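Local coordinates for protein putative solute-binding component of ABC transporter (Clostridium phytofermentans, PDB 4YS6) that probably binds carbohydrate for import by an ABC transporter, and holds beta-D-glucose in the cleft between its two lobes, at residues L126-D131 with Y322-N326. Numbering follows the deposited sequence.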
ATOM      1  N   LEU A 126       1.419  -8.943  -4.254  1.00 11.65           N
ATOM      2  CA  LEU A 126       1.423 -10.203  -4.965  1.00 11.27           C
ATOM      3  C   LEU A 126       2.806 -10.478  -5.608  1.00 11.95           C
ATOM      4  O   LEU A 126       3.435  -9.591  -6.184  1.00 13.67           O
ATOM      5  CB  LEU A 126       0.301 -10.209  -5.995  1.00 13.02           C
ATOM      6  CG  LEU A 126       0.050 -11.523  -6.728  1.00 15.77           C
ATOM      7  CD1 LEU A 126      -0.305 -12.648  -5.782  1.00 17.00           C
ATOM      8  CD2 LEU A 126      -1.021 -11.340  -7.806  1.00 15.60           C
ATOM      9  N   ILE A 127       3.264 -11.718  -5.482  1.00 11.73           N
ATOM     10  CA  ILE A 127       4.505 -12.185  -6.108  1.00 11.82           C
ATOM     11  C   ILE A 127       4.165 -12.672  -7.506  1.00 12.79           C
ATOM     12  O   ILE A 127       3.242 -13.471  -7.667  1.00 13.77           O
ATOM     13  CB  ILE A 127       5.152 -13.297  -5.267  1.00 15.67           C
ATOM     14  CG1 ILE A 127       5.659 -12.705  -3.946  1.00 17.11           C
ATOM     15  CG2 ILE A 127       6.281 -13.987  -6.025  1.00 19.54           C
ATOM     16  CD1 ILE A 127       6.004 -13.736  -2.901  1.00 18.34           C
HETATM   17  N   MSE A 128       4.867 -12.134  -8.506  1.00 13.28           N
HETATM   18  CA  MSE A 128       4.491 -12.247  -9.913  1.00 13.04           C
HETATM   19  C   MSE A 128       5.348 -13.248 -10.693  1.00 18.70           C
HETATM   20  O   MSE A 128       6.526 -13.456 -10.376  1.00 15.12           O
HETATM   21  CB  MSE A 128       4.593 -10.863 -10.606  1.00 13.07           C
HETATM   22  CG  MSE A 128       3.939  -9.711  -9.925  1.00 13.29           C
HETATM   23 SE   MSE A 128       2.037  -9.998  -9.619  1.00 24.47          SE
HETATM   24  CE  MSE A 128       1.433  -9.785 -11.470  1.00 16.68           C
ATOM     25  N   ASN A 129       4.770 -13.824 -11.746  1.00 16.63           N
ATOM     26  CA  ASN A 129       5.488 -14.703 -12.661  1.00 17.66           C
ATOM     27  C   ASN A 129       6.239 -15.816 -11.977  1.00 20.64           C
ATOM     28  O   ASN A 129       7.380 -16.116 -12.338  1.00 22.14           O
ATOM     29  CB  ASN A 129       6.478 -13.909 -13.504  1.00 20.16           C
ATOM     30  CG  ASN A 129       5.803 -13.046 -14.512  1.00 28.64           C
ATOM     31  OD1 ASN A 129       4.654 -13.292 -14.879  1.00 24.99           O
ATOM     32  ND2 ASN A 129       6.519 -12.038 -15.001  1.00 34.64           N
ATOM     33  N   SER A 130       5.599 -16.416 -10.983  1.00 15.10           N
ATOM     34  CA  SER A 130       6.144 -17.573 -10.286  1.00 14.67           C
ATOM     35  C   SER A 130       5.069 -18.593 -10.043  1.00 18.85           C
ATOM     36  O   SER A 130       3.987 -18.228  -9.628  1.00 18.22           O
ATOM     37  CB  SER A 130       6.753 -17.166  -8.945  1.00 17.50           C
ATOM     38  OG  SER A 130       7.148 -18.321  -8.212  1.00 17.35           O
ATOM     39  N   ASP A 131       5.359 -19.862 -10.296  1.00 15.25           N
ATOM     40  CA  ASP A 131       4.420 -20.925  -9.951  1.00 15.59           C
ATOM     41  C   ASP A 131       4.613 -21.458  -8.523  1.00 19.01           C
ATOM     42  O   ASP A 131       4.045 -22.484  -8.156  1.00 21.12           O
ATOM     43  CB  ASP A 131       4.532 -22.078 -10.957  1.00 18.89           C
ATOM     44  CG  ASP A 131       5.925 -22.694 -11.016  1.00 32.73           C
ATOM     45  OD1 ASP A 131       6.731 -22.463 -10.092  1.00 28.66           O
ATOM     46  OD2 ASP A 131       6.208 -23.431 -12.001  1.00 35.64           O
ATOM     47  N   TYR A 322      -6.917 -11.904  -8.531  1.00 13.96           N
ATOM     48  CA  TYR A 322      -5.463 -11.757  -8.584  1.00 14.30           C
ATOM     49  C   TYR A 322      -4.809 -12.878  -9.376  1.00 17.36           C
ATOM     50  O   TYR A 322      -4.664 -14.002  -8.908  1.00 18.41           O
ATOM     51  CB  TYR A 322      -4.908 -11.685  -7.168  1.00 12.50           C
ATOM     52  CG  TYR A 322      -5.216 -10.357  -6.524  1.00 13.18           C
ATOM     53  CD1 TYR A 322      -4.493  -9.209  -6.859  1.00 16.68           C
ATOM     54  CD2 TYR A 322      -6.256 -10.220  -5.616  1.00 13.67           C
ATOM     55  CE1 TYR A 322      -4.783  -7.994  -6.275  1.00 16.35           C
ATOM     56  CE2 TYR A 322      -6.538  -8.994  -5.033  1.00 14.10           C
ATOM     57  CZ  TYR A 322      -5.814  -7.893  -5.373  1.00 17.86           C
ATOM     58  OH  TYR A 322      -6.120  -6.684  -4.789  1.00 20.36           O
ATOM     59  N   ASP A 323      -4.445 -12.535 -10.602  1.00 13.41           N
ATOM     60  CA  ASP A 323      -3.664 -13.405 -11.480  1.00 16.02           C
ATOM     61  C   ASP A 323      -2.233 -12.927 -11.402  1.00 12.66           C
ATOM     62  O   ASP A 323      -1.960 -11.748 -11.667  1.00 16.81           O
ATOM     63  CB  ASP A 323      -4.208 -13.324 -12.904  1.00 22.13           C
ATOM     64  CG  ASP A 323      -3.536 -14.294 -13.868  1.00 34.32           C
ATOM     65  OD1 ASP A 323      -2.310 -14.520 -13.778  1.00 21.53           O
ATOM     66  OD2 ASP A 323      -4.256 -14.832 -14.735  1.00 39.65           O
ATOM     67  N   ASN A 324      -1.311 -13.782 -11.000  1.00 15.53           N
ATOM     68  CA  ASN A 324       0.057 -13.306 -10.812  1.00 13.77           C
ATOM     69  C   ASN A 324       0.920 -13.452 -12.060  1.00 17.42           C
ATOM     70  O   ASN A 324       2.129 -13.249 -12.015  1.00 16.05           O
ATOM     71  CB  ASN A 324       0.714 -14.020  -9.623  1.00 12.79           C
ATOM     72  CG  ASN A 324       1.312 -15.365  -9.982  1.00 13.18           C
ATOM     73  OD1 ASN A 324       0.824 -16.092 -10.871  1.00 15.21           O
ATOM     74  ND2 ASN A 324       2.364 -15.735  -9.252  1.00 13.47           N
ATOM     75  N   GLY A 325       0.307 -13.791 -13.180  1.00 16.15           N
ATOM     76  CA  GLY A 325       1.053 -13.995 -14.417  1.00 21.02           C
ATOM     77  C   GLY A 325       1.206 -15.468 -14.746  1.00 22.13           C
ATOM     78  O   GLY A 325       1.251 -15.855 -15.909  1.00 21.54           O
ATOM     79  N   ASN A 326       1.293 -16.304 -13.720  1.00 16.00           N
ATOM     80  CA  ASN A 326       1.246 -17.745 -13.925  1.00 16.14           C
ATOM     81  C   ASN A 326      -0.180 -18.272 -13.763  1.00 19.75           C
ATOM     82  O   ASN A 326      -0.547 -19.286 -14.324  1.00 21.69           O
ATOM     83  CB  ASN A 326       2.202 -18.436 -12.956  1.00 17.16           C
ATOM     84  CG  ASN A 326       2.103 -19.947 -13.012  1.00 21.99           C
ATOM     85  OD1 ASN A 326       2.597 -20.599 -13.935  1.00 26.54           O
ATOM     86  ND2 ASN A 326       1.476 -20.514 -12.009  1.00 16.32           N
TER
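The carboxamide of Asn324 meets the 126-131 loop edge-on: its ND2 gives one N-H to Ile127 O (2.9 Å, 159° at the hydrogen) and the other to Ser130 O (3.0 Å). Both carbonyls lie close to the amide plane, and Ser130 O is met on a lone pair. With two such bonds the amide is held against rotation. The torsion that sends it there, chi1 84°, sets CG between the backbone N and carbonyl carbon. OD1 receives Asn326 N, which comes from above the carbonyl plane and closes an Asx turn; Gly327 N is a further donor to it. Leu126 CD2 approaches the ring of Tyr322 obliquely; the ring also stacks on Phe181 and meets Tyr136 edge-to-face, while its OH bonds Asn141.

In this periplasmic binding protein fold the two loops precede neighbouring parallel strands of one sheet, 135-139 and 331-339, and the contact pins them together ahead of those strands. The backbone joins in where Asn129 N donates to Asn324 O (2.7 Å). Selenomethionine Met128, bent at chi2 and chi3, folds its chain back so that CE sits 3.6 Å from that same Asn324 O. Leu126 crosses Asn324 at about a right angle, its CD2 lying 3.7 Å from Asn324 CB. At the exposed end, Asn326 ND2 packs 3.6 Å from Asp131 CB.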